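Local coordinates for protein YghZ aldo-keto reductase (Escherichia coli, PDB 3N6Q) that probably catalyses the NADPH-dependent reduction of aldehydes or ketones to alcohols, at residues N197-W202 with Q330-G335. Residues are numbered along the deposited sequence; the frame is centred on the assembly and turned at random. Where two conformers were deposited one is given.
Sequences NLLNRW and QHIADG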
loop_
_atom_site.group_PDB
_atom_site.type_symbol
_atom_site.label_atom_id
_atom_site.label_comp_id
_atom_site.label_asym_id
_atom_site.label_seq_id
_atom_site.Cartn_x
_atom_site.Cartn_y
_atom_site.Cartn_z
ATOM N N ASN B 197 -34.345 20.022 -2.688
ATOM C CA ASN B 197 -34.938 21.101 -1.923
ATOM C C ASN B 197 -36.460 21.021 -2.102
ATOM O O ASN B 197 -36.994 20.121 -2.785
ATOM C CB ASN B 197 -34.415 22.484 -2.409
ATOM C CG ASN B 197 -34.546 22.689 -3.935
ATOM O OD1 ASN B 197 -35.643 22.770 -4.474
ATOM N ND2 ASN B 197 -33.400 22.845 -4.620
ATOM N N LEU B 198 -37.146 22.037 -1.602
ATOM C CA LEU B 198 -38.599 21.976 -1.622
ATOM C C LEU B 198 -39.150 21.912 -3.041
ATOM O O LEU B 198 -40.182 21.287 -3.270
ATOM C CB LEU B 198 -39.175 23.201 -0.906
ATOM C CG LEU B 198 -39.629 23.035 0.531
ATOM C CD1 LEU B 198 -40.155 24.408 0.942
ATOM C CD2 LEU B 198 -40.767 22.033 0.631
ATOM N N LEU B 199 -38.440 22.514 -3.993
ATOM C CA LEU B 199 -38.910 22.659 -5.358
ATOM C C LEU B 199 -38.352 21.574 -6.254
ATOM O O LEU B 199 -38.689 21.519 -7.418
ATOM C CB LEU B 199 -38.497 24.023 -5.943
ATOM C CG LEU B 199 -38.909 25.162 -5.002
ATOM C CD1 LEU B 199 -38.636 26.454 -5.721
ATOM C CD2 LEU B 199 -40.400 25.026 -4.670
ATOM N N ASN B 200 -37.443 20.757 -5.727
ATOM C CA ASN B 200 -36.765 19.775 -6.577
ATOM C C ASN B 200 -36.682 18.429 -5.886
ATOM O O ASN B 200 -35.793 18.192 -5.040
ATOM C CB ASN B 200 -35.379 20.260 -7.034
ATOM C CG ASN B 200 -34.704 19.243 -7.946
ATOM O OD1 ASN B 200 -35.260 18.173 -8.211
ATOM N ND2 ASN B 200 -33.507 19.535 -8.363
ATOM N N ARG B 201 -37.676 17.582 -6.150
ATOM C CA ARG B 201 -37.788 16.331 -5.415
ATOM C C ARG B 201 -37.493 15.102 -6.232
ATOM O O ARG B 201 -37.926 14.030 -5.879
ATOM C CB ARG B 201 -39.144 16.185 -4.711
ATOM C CG ARG B 201 -39.415 17.455 -3.917
ATOM C CD ARG B 201 -40.333 17.209 -2.834
ATOM N NE ARG B 201 -40.937 18.462 -2.498
ATOM C CZ ARG B 201 -42.085 18.539 -1.865
ATOM N NH1 ARG B 201 -42.692 17.392 -1.518
ATOM N NH2 ARG B 201 -42.586 19.744 -1.570
ATOM N N TRP B 202 -36.559 15.226 -7.171
ATOM C CA TRP B 202 -36.101 14.085 -7.938
ATOM C C TRP B 202 -35.633 12.957 -7.036
ATOM O O TRP B 202 -35.892 11.780 -7.311
ATOM C CB TRP B 202 -35.029 14.485 -9.001
ATOM C CG TRP B 202 -33.570 14.518 -8.558
ATOM C CD1 TRP B 202 -32.818 15.651 -8.292
ATOM C CD2 TRP B 202 -32.654 13.401 -8.432
ATOM N NE1 TRP B 202 -31.529 15.296 -7.976
ATOM C CE2 TRP B 202 -31.397 13.932 -8.053
ATOM C CE3 TRP B 202 -32.776 12.012 -8.607
ATOM C CZ2 TRP B 202 -30.271 13.121 -7.814
ATOM C CZ3 TRP B 202 -31.640 11.202 -8.389
ATOM C CH2 TRP B 202 -30.401 11.772 -8.011
ATOM N N GLN B 330 -49.325 21.529 -2.101
ATOM C CA GLN B 330 -50.337 22.168 -2.903
ATOM C C GLN B 330 -49.926 23.546 -3.479
ATOM O O GLN B 330 -50.247 23.845 -4.643
ATOM C CB GLN B 330 -51.656 22.253 -2.110
ATOM C CG GLN B 330 -52.844 22.780 -2.941
ATOM C CD GLN B 330 -53.371 21.711 -3.864
ATOM O OE1 GLN B 330 -53.701 20.601 -3.417
ATOM N NE2 GLN B 330 -53.372 21.996 -5.166
ATOM N N HIS B 331 -49.326 24.428 -2.670
ATOM C CA HIS B 331 -48.876 25.735 -3.164
ATOM C C HIS B 331 -47.855 25.503 -4.283
ATOM O O HIS B 331 -47.845 26.236 -5.285
ATOM C CB HIS B 331 -48.199 26.573 -2.071
ATOM C CG HIS B 331 -49.149 27.130 -1.063
ATOM N ND1 HIS B 331 -50.325 27.756 -1.422
ATOM C CD2 HIS B 331 -49.095 27.160 0.289
ATOM C CE1 HIS B 331 -50.949 28.166 -0.327
ATOM N NE2 HIS B 331 -50.205 27.849 0.718
ATOM N N ILE B 332 -47.044 24.465 -4.130
ATOM C CA ILE B 332 -46.010 24.178 -5.176
ATOM C C ILE B 332 -46.634 23.758 -6.508
ATOM O O ILE B 332 -46.357 24.372 -7.553
ATOM C CB ILE B 332 -44.893 23.231 -4.691
ATOM C CG1 ILE B 332 -44.047 23.947 -3.626
ATOM C CG2 ILE B 332 -43.959 22.798 -5.868
ATOM C CD1 ILE B 332 -43.252 22.965 -2.715
ATOM N N ALA B 333 -47.589 22.846 -6.432
ATOM C CA ALA B 333 -48.393 22.416 -7.592
ATOM C C ALA B 333 -49.162 23.584 -8.216
ATOM O O ALA B 333 -49.052 23.805 -9.432
ATOM C CB ALA B 333 -49.365 21.290 -7.169
ATOM N N ASP B 334 -49.893 24.358 -7.398
ATOM C CA ASP B 334 -50.662 25.505 -7.902
ATOM C C ASP B 334 -49.788 26.523 -8.619
ATOM O O ASP B 334 -50.263 27.227 -9.531
ATOM C CB ASP B 334 -51.400 26.256 -6.780
ATOM C CG ASP B 334 -52.545 25.467 -6.174
ATOM O OD1 ASP B 334 -52.937 24.393 -6.686
ATOM O OD2 ASP B 334 -53.051 25.940 -5.132
ATOM N N GLY B 335 -48.570 26.731 -8.116
ATOM C CA GLY B 335 -47.712 27.762 -8.684
ATOM C C GLY B 335 -46.812 27.241 -9.797
ATOM O O GLY B 335 -45.980 27.987 -10.298
#
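Ile332 meets three residues of the loop 197-202, chiefly through its CG1-CD1 branch. Its CD1 lies 3.5 Å from Leu198 O and makes a longer apolar contact with Leu198 CD2. The same methyl sits at the edge of the Arg201 guanidinium, near its plane, 3.5 Å from NH2. Leu199 crosses Ile332 at a slant, and its CD2 comes 3.9 Å from Ile332 CG1. The CG1 branch stands anti to the carbonyl carbon of Ile332 (chi1 -68°), which brings CD1 up to the loop.

Arg201 grips Leu198 O. NE donates to it at 3.0 Å with a fairly straight bond (160°), approaching from above the carbonyl plane; NH2 adds a weak bond to the same oxygen. NH2 also forms a salt bridge with Asp329, one turn before Ile332. An alanine in place of Arg201 would probably leave Asp329 without this charged mate and Leu198 O without both side-chain donors.

The fold is the TIM barrel of the aldo-keto reductases. The loop follows barrel strand 191-193, and Ile332 belongs to the last modelled helix, 322-334. Leu270 of helix 261-276 also touches Ile332.

Within the loop, a type I turn from Asn197 to Asn200 presents both leucines. Asn197 OD1 accepts from Leu199 N at 2.8 Å, on a lone pair, as an Asx turn. Trp288 of helix 281-289 packs on both Leu198 and Arg201.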